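Local coordinates for protein charybdin (Charybdis maritima, PDB 2B7U) that is a plant member of the ribosome-inactivating protein family, whose fold joins a mixed beta sheet in the N-terminal half to a largely helical remainder, at residues A[4-9]-A[70-75]; A[39-44]-A[235-240]; A[132-137]-A[186-191]. All coordinates share one frame; numbering follows the deposited sequence.

Contact 1 of 3, residues A[4-9]-A[70-75]; sequences KAMTVK and TVRIHR
At the edge of the six-stranded mixed sheet, Met6, just before edge strand 7-15, lays its thioether across Arg72 and His74 of strand 67-74. These two strands are not neighbours: strand 56-64 lies between them in the sheet, which is why no hydrogen bond joins the segments directly and side chains must span the gap. Unbranched and flexible, methionine suits that reach. Its bend at chi3 (-48°) turns the methyl over the imidazole, where CE stands 3.5 Å from the His74 ring centroid, a CH-pi contact over the face. SD follows on the same ring as a Met-aromatic contact, 4.5 Å from the His74 centroid. The sulfur also touches the aliphatic part of arginine, SD of Met6 to CG of Arg72 being 3.9 Å, the two side chains running antiparallel alongside each other. A water links the backbone to the guanidinium, donating to O of Met6 at 2.8 Å and accepting from NH1 of Arg72 at 3.0 Å. Arg72 also forms a salt bridge with Asp59, while NE2 of His74 is hydrogen-bonded to Arg81. Farther along, the methylenes of Lys9 meet the edge of the Arg75 guanidinium, CB of Lys9 lying 3.7 Å from NH2 of Arg75.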
loop_
_atom_site.group_PDB
_atom_site.type_symbol
_atom_site.label_atom_id
_atom_site.label_comp_id
_atom_site.label_asym_id
_atom_site.label_seq_id
_atom_site.Cartn_x
_atom_site.Cartn_y
_atom_site.Cartn_z
ATOM N N LYS A 4 7.045 20.971 5.214
ATOM C CA LYS A 4 8.201 20.028 5.025
ATOM C C LYS A 4 7.847 18.908 4.028
ATOM O O LYS A 4 7.082 18.000 4.355
ATOM C CB LYS A 4 8.647 19.462 6.385
ATOM C CG LYS A 4 9.459 18.168 6.345
ATOM C CD LYS A 4 10.713 18.268 5.476
ATOM C CE LYS A 4 11.979 18.338 6.308
ATOM N NZ LYS A 4 13.180 18.446 5.430
ATOM N N ALA A 5 8.413 18.982 2.823
ATOM C CA ALA A 5 8.106 18.020 1.750
ATOM C C ALA A 5 8.637 16.631 2.056
ATOM O O ALA A 5 9.713 16.483 2.638
ATOM C CB ALA A 5 8.672 18.503 0.409
ATOM N N MET A 6 7.885 15.611 1.652
ATOM C CA MET A 6 8.320 14.241 1.849
ATOM C C MET A 6 9.551 13.993 0.990
ATOM O O MET A 6 9.633 14.438 -0.153
ATOM C CB MET A 6 7.199 13.215 1.572
ATOM C CG MET A 6 6.706 13.100 0.132
ATOM S SD MET A 6 5.116 12.211 0.004
ATOM C CE MET A 6 5.473 10.784 1.021
ATOM N N THR A 7 10.543 13.327 1.562
ATOM C CA THR A 7 11.749 13.056 0.793
ATOM C C THR A 7 11.489 11.790 -0.029
ATOM O O THR A 7 10.455 11.129 0.138
ATOM C CB THR A 7 13.032 13.037 1.706
ATOM O OG1 THR A 7 12.719 12.555 3.019
ATOM C CG2 THR A 7 13.584 14.443 1.862
ATOM N N VAL A 8 12.364 11.496 -0.988
ATOM C CA VAL A 8 12.275 10.237 -1.721
ATOM C C VAL A 8 13.505 9.394 -1.409
ATOM O O VAL A 8 14.593 9.643 -1.936
ATOM C CB VAL A 8 12.115 10.459 -3.233
ATOM C CG1 VAL A 8 13.064 11.479 -3.723
ATOM C CG2 VAL A 8 12.263 9.144 -4.009
ATOM N N LYS A 9 13.330 8.420 -0.525
ATOM C CA LYS A 9 14.422 7.547 -0.096
ATOM C C LYS A 9 14.977 6.671 -1.221
ATOM O O LYS A 9 16.196 6.443 -1.284
ATOM C CB LYS A 9 13.975 6.647 1.065
ATOM C CG LYS A 9 13.544 7.353 2.391
ATOM C CD LYS A 9 14.200 8.696 2.542
ATOM C CE LYS A 9 14.241 9.221 3.976
ATOM N NZ LYS A 9 15.409 10.166 4.169
ATOM N N THR A 70 4.755 7.921 -12.327
ATOM C CA THR A 70 5.489 7.719 -11.098
ATOM C C THR A 70 4.558 8.067 -9.955
ATOM O O THR A 70 3.975 9.146 -9.955
ATOM C CB THR A 70 6.740 8.594 -11.019
ATOM O OG1 THR A 70 7.581 8.319 -12.154
ATOM C CG2 THR A 70 7.503 8.300 -9.736
ATOM N N VAL A 71 4.461 7.156 -8.988
ATOM C CA VAL A 71 3.622 7.362 -7.813
ATOM C C VAL A 71 4.519 7.564 -6.600
ATOM O O VAL A 71 5.485 6.834 -6.415
ATOM C CB VAL A 71 2.660 6.165 -7.590
ATOM C CG1 VAL A 71 1.742 6.445 -6.451
ATOM C CG2 VAL A 71 1.839 5.917 -8.889
ATOM N N ARG A 72 4.191 8.540 -5.771
ATOM C CA ARG A 72 4.980 8.819 -4.555
ATOM C C ARG A 72 4.173 8.319 -3.365
ATOM O O ARG A 72 3.003 8.625 -3.233
ATOM C CB ARG A 72 5.235 10.292 -4.412
ATOM C CG ARG A 72 6.230 10.622 -3.353
ATOM C CD ARG A 72 6.962 11.921 -3.653
ATOM N NE ARG A 72 7.837 11.830 -4.831
ATOM C CZ ARG A 72 8.483 12.870 -5.351
ATOM N NH1 ARG A 72 8.348 14.083 -4.821
ATOM N NH2 ARG A 72 9.259 12.697 -6.412
ATOM N N ILE A 73 4.819 7.491 -2.552
ATOM C CA ILE A 73 4.154 6.767 -1.464
ATOM C C ILE A 73 4.902 6.998 -0.153
ATOM O O ILE A 73 6.125 6.984 -0.132
ATOM C CB ILE A 73 4.141 5.262 -1.815
ATOM C CG1 ILE A 73 3.383 5.047 -3.135
ATOM C CG2 ILE A 73 3.495 4.441 -0.709
ATOM C CD1 ILE A 73 3.456 3.652 -3.717
ATOM N N HIS A 74 4.162 7.132 0.945
ATOM C CA HIS A 74 4.772 7.223 2.275
ATOM C C HIS A 74 5.473 5.920 2.682
ATOM O O HIS A 74 4.897 4.834 2.567
ATOM C CB HIS A 74 3.718 7.538 3.323
ATOM C CG HIS A 74 3.161 8.905 3.222
ATOM N ND1 HIS A 74 3.728 9.983 3.864
ATOM C CD2 HIS A 74 2.080 9.379 2.562
ATOM C CE1 HIS A 74 3.015 11.066 3.598
ATOM N NE2 HIS A 74 1.997 10.723 2.820
ATOM N N ARG A 75 6.707 6.046 3.178
ATOM C CA ARG A 75 7.517 4.881 3.493
ATOM C C ARG A 75 7.140 4.289 4.831
ATOM O O ARG A 75 7.427 3.116 5.079
ATOM C CB ARG A 75 9.007 5.210 3.453
ATOM C CG ARG A 75 9.826 3.963 3.508
ATOM C CD ARG A 75 11.313 4.194 3.485
ATOM N NE ARG A 75 12.017 2.982 3.896
ATOM C CZ ARG A 75 13.336 2.862 3.876
ATOM N NH1 ARG A 75 13.905 1.728 4.279
ATOM N NH2 ARG A 75 14.087 3.865 3.426
HETATM O O HOH W 1 7.908 15.294 -2.135
#

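Contact 2 of 3, residues A[39-44]-A[235-240]; sequences YLHGVP and ELLNFL
In Leu237, CG stands anti to the backbone N (chi1 -179°), which carries both methyls out from helix 233-237 to the hairpin formed by strands 38-40 and 43-45. Leu40, on the first of these strands, has the same first torsion (chi1 177°), and its CG and CD2 come up against one of those methyls, CD2 of Leu237. The turn itself receives this methyl, CD2 of Leu237 lying 3.6 Å from O of Leu40. CB of His41 is 3.9 Å from the same CD2 of Leu237. That methyl also meets the His41 ring at its edge, in plane, while CD1 of Leu40 lies over one face of the imidazole, toward the rim. Val43 lies against Leu237 as well, but it is modelled in two conformers and the positions of its branches are doubtful. Branched aliphatic residues suit this place because their methyls fill a buried contact that has no hydrogen bond across it. Beyond the two segments, Val243 touches both Val43 and Leu237, and Leu40 also packs on Ile209 of helix 202-214. Within each segment the backbone closes its own turn: N of Val43 gives a hydrogen bond to O of Leu40 at 2.9 Å, and N of Leu240 one to O of Leu237 at 3.0 Å. The former closes the type I' turn of a two-residue beta hairpin; His41 and Gly42, both with positive phi, fill its two central positions, a backbone shape glycine takes easily.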
loop_
_atom_site.group_PDB
_atom_site.type_symbol
_atom_site.label_atom_id
_atom_site.label_comp_id
_atom_site.label_asym_id
_atom_site.label_seq_id
_atom_site.Cartn_x
_atom_site.Cartn_y
_atom_site.Cartn_z
ATOM N N TYR A 39 13.623 -6.249 11.398
ATOM C CA TYR A 39 12.868 -7.467 11.109
ATOM C C TYR A 39 12.376 -8.126 12.383
ATOM O O TYR A 39 13.066 -8.176 13.402
ATOM C CB TYR A 39 13.717 -8.462 10.296
ATOM C CG TYR A 39 13.979 -8.012 8.905
ATOM C CD1 TYR A 39 15.055 -7.152 8.603
ATOM C CD2 TYR A 39 13.194 -8.465 7.851
ATOM C CE1 TYR A 39 15.300 -6.735 7.298
ATOM C CE2 TYR A 39 13.432 -8.054 6.544
ATOM C CZ TYR A 39 14.487 -7.181 6.274
ATOM O OH TYR A 39 14.711 -6.786 4.977
ATOM N N LEU A 40 11.162 -8.661 12.309
ATOM C CA LEU A 40 10.568 -9.411 13.353
ATOM C C LEU A 40 10.206 -10.814 12.830
ATOM O O LEU A 40 9.349 -10.929 11.983
ATOM C CB LEU A 40 9.312 -8.690 13.839
ATOM C CG LEU A 40 8.586 -9.475 14.920
ATOM C CD1 LEU A 40 9.462 -9.742 16.099
ATOM C CD2 LEU A 40 7.283 -8.799 15.376
ATOM N N HIS A 41 10.892 -11.853 13.260
ATOM C CA HIS A 41 10.632 -13.223 12.796
ATOM C C HIS A 41 10.621 -13.306 11.281
ATOM O O HIS A 41 9.769 -13.982 10.684
ATOM C CB HIS A 41 9.354 -13.782 13.402
ATOM C CG HIS A 41 9.392 -13.775 14.887
ATOM N ND1 HIS A 41 8.375 -13.276 15.677
ATOM C CD2 HIS A 41 10.388 -14.116 15.727
ATOM C CE1 HIS A 41 8.732 -13.369 16.948
ATOM N NE2 HIS A 41 9.952 -13.869 17.003
ATOM N N GLY A 42 11.566 -12.614 10.678
ATOM C CA GLY A 42 11.774 -12.600 9.235
ATOM C C GLY A 42 10.909 -11.646 8.443
ATOM O O GLY A 42 11.074 -11.545 7.218
ATOM N N VAL A 43 9.999 -10.951 9.122
ATOM C CA VAL A 43 9.100 -10.016 8.453
ATOM C C VAL A 43 9.576 -8.570 8.665
ATOM O O VAL A 43 9.827 -8.145 9.809
ATOM C CB VAL A 43 7.623 -10.243 8.845
ATOM C CG1 VAL A 43 7.466 -10.394 10.288
ATOM C CG2 VAL A 43 6.700 -9.144 8.257
ATOM N N PRO A 44 9.682 -7.813 7.578
ATOM C CA PRO A 44 10.189 -6.468 7.705
ATOM C C PRO A 44 9.230 -5.555 8.486
ATOM O O PRO A 44 8.008 -5.706 8.371
ATOM C CB PRO A 44 10.322 -6.000 6.248
ATOM C CG PRO A 44 9.491 -6.923 5.457
ATOM C CD PRO A 44 9.412 -8.201 6.188
ATOM N N GLU A 235 0.854 -16.280 14.859
ATOM C CA GLU A 235 -0.006 -16.738 13.777
ATOM C C GLU A 235 -0.507 -15.553 12.977
ATOM O O GLU A 235 -0.647 -15.637 11.763
ATOM C CB GLU A 235 -1.195 -17.519 14.309
ATOM C CG GLU A 235 -0.878 -18.847 14.893
ATOM C CD GLU A 235 -2.089 -19.397 15.621
ATOM O OE1 GLU A 235 -2.754 -20.311 15.076
ATOM O OE2 GLU A 235 -2.394 -18.889 16.721
ATOM N N LEU A 236 -0.776 -14.446 13.653
ATOM C CA LEU A 236 -1.247 -13.249 12.935
ATOM C C LEU A 236 -0.150 -12.697 12.015
ATOM O O LEU A 236 -0.404 -12.278 10.863
ATOM C CB LEU A 236 -1.726 -12.214 13.933
ATOM C CG LEU A 236 -2.427 -10.995 13.354
ATOM C CD1 LEU A 236 -3.718 -11.387 12.593
ATOM C CD2 LEU A 236 -2.727 -10.032 14.426
ATOM N N LEU A 237 1.087 -12.704 12.521
ATOM C CA LEU A 237 2.225 -12.171 11.771
ATOM C C LEU A 237 2.421 -12.877 10.413
ATOM O O LEU A 237 2.867 -12.265 9.448
ATOM C CB LEU A 237 3.509 -12.247 12.622
ATOM C CG LEU A 237 4.777 -11.692 11.969
ATOM C CD1 LEU A 237 4.600 -10.229 11.528
ATOM C CD2 LEU A 237 5.970 -11.865 12.916
ATOM N N ASN A 238 2.053 -14.159 10.352
ATOM C CA ASN A 238 2.159 -14.956 9.125
ATOM C C ASN A 238 1.349 -14.364 7.977
ATOM O O ASN A 238 1.675 -14.591 6.790
ATOM C CB ASN A 238 1.686 -16.381 9.381
ATOM C CG ASN A 238 2.694 -17.243 10.147
ATOM O OD1 ASN A 238 2.318 -18.312 10.649
ATOM N ND2 ASN A 238 3.967 -16.809 10.238
ATOM N N PHE A 239 0.304 -13.599 8.295
ATOM C CA PHE A 239 -0.488 -12.917 7.254
ATOM C C PHE A 239 0.189 -11.681 6.675
ATOM O O PHE A 239 -0.143 -11.275 5.553
ATOM C CB PHE A 239 -1.859 -12.495 7.804
ATOM C CG PHE A 239 -2.784 -13.640 8.061
ATOM C CD1 PHE A 239 -2.687 -14.373 9.236
ATOM C CD2 PHE A 239 -3.738 -14.009 7.110
ATOM C CE1 PHE A 239 -3.541 -15.457 9.483
ATOM C CE2 PHE A 239 -4.608 -15.085 7.359
ATOM C CZ PHE A 239 -4.493 -15.802 8.558
ATOM N N LEU A 240 1.091 -11.052 7.426
ATOM C CA LEU A 240 1.639 -9.768 7.009
ATOM C C LEU A 240 2.933 -9.908 6.228
ATOM O O LEU A 240 3.803 -10.695 6.556
ATOM C CB LEU A 240 1.899 -8.841 8.206
ATOM C CG LEU A 240 0.666 -8.081 8.698
ATOM C CD1 LEU A 240 -0.382 -8.998 9.288
ATOM C CD2 LEU A 240 0.983 -6.951 9.683
#

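Contact 3 of 3, residues A[132-137]-A[186-191]; sequences SYNKNA and EPVKLP
Tyr133 N gives a hydrogen bond to the carbonyl O of Val188 at 2.9 Å, with an N-H...O angle of 153°. In return, N of Val188 donates to OG of Ser132 at 3.3 Å, so the amide and carbonyl of one valine are both held by adjacent residues of the other segment. The serine hydroxyl can do this because it stands anti to its own backbone N (chi1 179°), which places it beside the valine amide. These bonds tie the loop between helices 172-180 and 192-199 to the residues leading into helix 135-147, in the helical part of this ribosome-inactivating protein fold. Asn134 is the N-cap of that helix: its OD1 accepts from N of Ala137 at 2.9 Å, the donor standing nearly in line with the side-chain C=O (161°). The opposite end of the amide turns to the loop, where ND2 makes a weak bond to O of Glu186 at 3.1 Å. Asparagine suits the position, since one short side chain serves as acceptor for the helix and donor for the loop. Outward from the polar groups, Pro187 lies against the serine hydroxyl, its CB 3.8 Å from OG of Ser132. The buried tyrosine packs among Ile159, Gln163 and Met164 of helix 151-170, and its OH is hydrogen-bonded to O of Ile128. Its ring crosses Leu190 obliquely, CE1 of Tyr133 being 4.0 Å from CB of Leu190. Close to the N-cap, CG2 of Val188 rests 3.5 Å from CB of Asn134.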
loop_
_atom_site.group_PDB
_atom_site.type_symbol
_atom_site.label_atom_id
_atom_site.label_comp_id
_atom_site.label_asym_id
_atom_site.label_seq_id
_atom_site.Cartn_x
_atom_site.Cartn_y
_atom_site.Cartn_z
ATOM N N SER A 132 -11.344 -4.343 -11.415
ATOM C CA SER A 132 -10.518 -5.489 -11.773
ATOM C C SER A 132 -9.062 -5.196 -11.506
ATOM O O SER A 132 -8.603 -4.074 -11.729
ATOM C CB SER A 132 -10.696 -5.859 -13.252
ATOM O OG SER A 132 -9.855 -6.962 -13.574
ATOM N N TYR A 133 -8.333 -6.219 -11.031
ATOM C CA TYR A 133 -6.936 -6.069 -10.613
ATOM C C TYR A 133 -6.013 -7.066 -11.294
ATOM O O TYR A 133 -5.203 -7.726 -10.647
ATOM C CB TYR A 133 -6.819 -6.238 -9.107
ATOM C CG TYR A 133 -7.679 -5.280 -8.349
ATOM C CD1 TYR A 133 -8.801 -5.713 -7.654
ATOM C CD2 TYR A 133 -7.363 -3.942 -8.297
ATOM C CE1 TYR A 133 -9.577 -4.815 -6.954
ATOM C CE2 TYR A 133 -8.128 -3.052 -7.592
ATOM C CZ TYR A 133 -9.234 -3.493 -6.913
ATOM O OH TYR A 133 -10.004 -2.591 -6.234
ATOM N N ASN A 134 -6.159 -7.213 -12.599
ATOM C CA ASN A 134 -5.265 -8.087 -13.343
ATOM C C ASN A 134 -4.236 -7.249 -14.122
ATOM O O ASN A 134 -4.172 -6.026 -13.984
ATOM C CB ASN A 134 -6.056 -9.057 -14.221
ATOM C CG ASN A 134 -6.866 -8.374 -15.288
ATOM O OD1 ASN A 134 -6.785 -7.161 -15.481
ATOM N ND2 ASN A 134 -7.650 -9.167 -16.018
ATOM N N LYS A 135 -3.436 -7.904 -14.957
ATOM C CA LYS A 135 -2.404 -7.214 -15.720
ATOM C C LYS A 135 -3.009 -6.187 -16.677
ATOM O O LYS A 135 -2.506 -5.073 -16.821
ATOM C CB LYS A 135 -1.573 -8.239 -16.500
ATOM C CG LYS A 135 -0.419 -7.689 -17.294
ATOM C CD LYS A 135 0.307 -8.836 -17.962
ATOM C CE LYS A 135 1.459 -8.387 -18.827
ATOM N NZ LYS A 135 2.201 -9.575 -19.380
ATOM N N ASN A 136 -4.095 -6.572 -17.336
ATOM C CA ASN A 136 -4.785 -5.646 -18.233
ATOM C C ASN A 136 -5.253 -4.394 -17.486
ATOM O O ASN A 136 -5.142 -3.290 -18.006
ATOM C CB ASN A 136 -5.951 -6.336 -18.945
ATOM C CG ASN A 136 -5.493 -7.359 -19.996
ATOM O OD1 ASN A 136 -6.176 -8.348 -20.234
ATOM N ND2 ASN A 136 -4.353 -7.113 -20.628
ATOM N N ALA A 137 -5.741 -4.556 -16.253
ATOM C CA ALA A 137 -6.194 -3.401 -15.459
ATOM C C ALA A 137 -5.023 -2.506 -15.058
ATOM O O ALA A 137 -5.146 -1.277 -15.027
ATOM C CB ALA A 137 -6.971 -3.854 -14.239
ATOM N N GLU A 186 -9.915 -12.628 -18.024
ATOM C CA GLU A 186 -11.145 -12.200 -17.367
ATOM C C GLU A 186 -10.789 -11.385 -16.125
ATOM O O GLU A 186 -9.659 -11.468 -15.634
ATOM C CB GLU A 186 -12.007 -13.408 -16.969
ATOM C CG GLU A 186 -12.861 -14.002 -18.112
ATOM C CD GLU A 186 -13.953 -14.955 -17.612
ATOM O OE1 GLU A 186 -14.507 -14.723 -16.509
ATOM O OE2 GLU A 186 -14.265 -15.939 -18.327
ATOM N N PRO A 187 -11.743 -10.588 -15.625
ATOM C CA PRO A 187 -11.525 -9.796 -14.417
ATOM C C PRO A 187 -11.065 -10.602 -13.202
ATOM O O PRO A 187 -11.495 -11.745 -12.989
ATOM C CB PRO A 187 -12.907 -9.193 -14.142
ATOM C CG PRO A 187 -13.554 -9.133 -15.459
ATOM C CD PRO A 187 -13.095 -10.367 -16.172
ATOM N N VAL A 188 -10.183 -9.988 -12.420
ATOM C CA VAL A 188 -9.722 -10.549 -11.169
ATOM C C VAL A 188 -10.265 -9.634 -10.095
ATOM O O VAL A 188 -9.890 -8.465 -10.047
ATOM C CB VAL A 188 -8.192 -10.568 -11.109
ATOM C CG1 VAL A 188 -7.703 -11.016 -9.732
ATOM C CG2 VAL A 188 -7.646 -11.467 -12.209
ATOM N N LYS A 189 -11.176 -10.146 -9.277
ATOM C CA LYS A 189 -11.723 -9.363 -8.166
ATOM C C LYS A 189 -10.965 -9.649 -6.880
ATOM O O LYS A 189 -10.343 -10.706 -6.731
ATOM C CB LYS A 189 -13.217 -9.645 -7.945
ATOM C CG LYS A 189 -13.546 -10.976 -7.258
ATOM C CD LYS A 189 -14.903 -10.921 -6.559
ATOM C CE LYS A 189 -15.303 -12.270 -5.970
ATOM N NZ LYS A 189 -14.378 -12.762 -4.912
ATOM N N LEU A 190 -11.033 -8.707 -5.951
ATOM C CA LEU A 190 -10.473 -8.896 -4.622
ATOM C C LEU A 190 -11.535 -9.573 -3.759
ATOM O O LEU A 190 -12.631 -9.047 -3.655
ATOM C CB LEU A 190 -10.130 -7.533 -4.039
ATOM C CG LEU A 190 -9.577 -7.483 -2.615
ATOM C CD1 LEU A 190 -8.101 -7.841 -2.592
ATOM C CD2 LEU A 190 -9.801 -6.109 -2.038
ATOM N N PRO A 191 -11.225 -10.735 -3.145
ATOM C CA PRO A 191 -12.180 -11.358 -2.231
ATOM C C PRO A 191 -12.544 -10.427 -1.079
ATOM O O PRO A 191 -11.684 -9.728 -0.574
ATOM C CB PRO A 191 -11.430 -12.589 -1.721
ATOM C CG PRO A 191 -10.425 -12.878 -2.784
ATOM C CD PRO A 191 -10.010 -11.558 -3.291
#

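How the contacts relate
The three contacts hold different elements and do not touch one another, their centres lying about 25 to 27 Å apart. Contact 1 belongs to the mixed sheet and contact 3 to the helical part, on opposite sides of the chain's centre, whereas contact 2 brings a small hairpin to a helix near the C-terminal end. Contacts 1 and 2 are mainly buried; contact 3 is only partly so. Chemistry follows place: contact 1 mixes sulfur, aromatic and guanidinium groups with a bridging water, contact 2 is mainly aliphatic, and contact 3, between a loop and the lead-in to a helix, alone has direct hydrogen bonds across it. Along the sequence, contact 2 spans contact 3 and interleaves with contact 1.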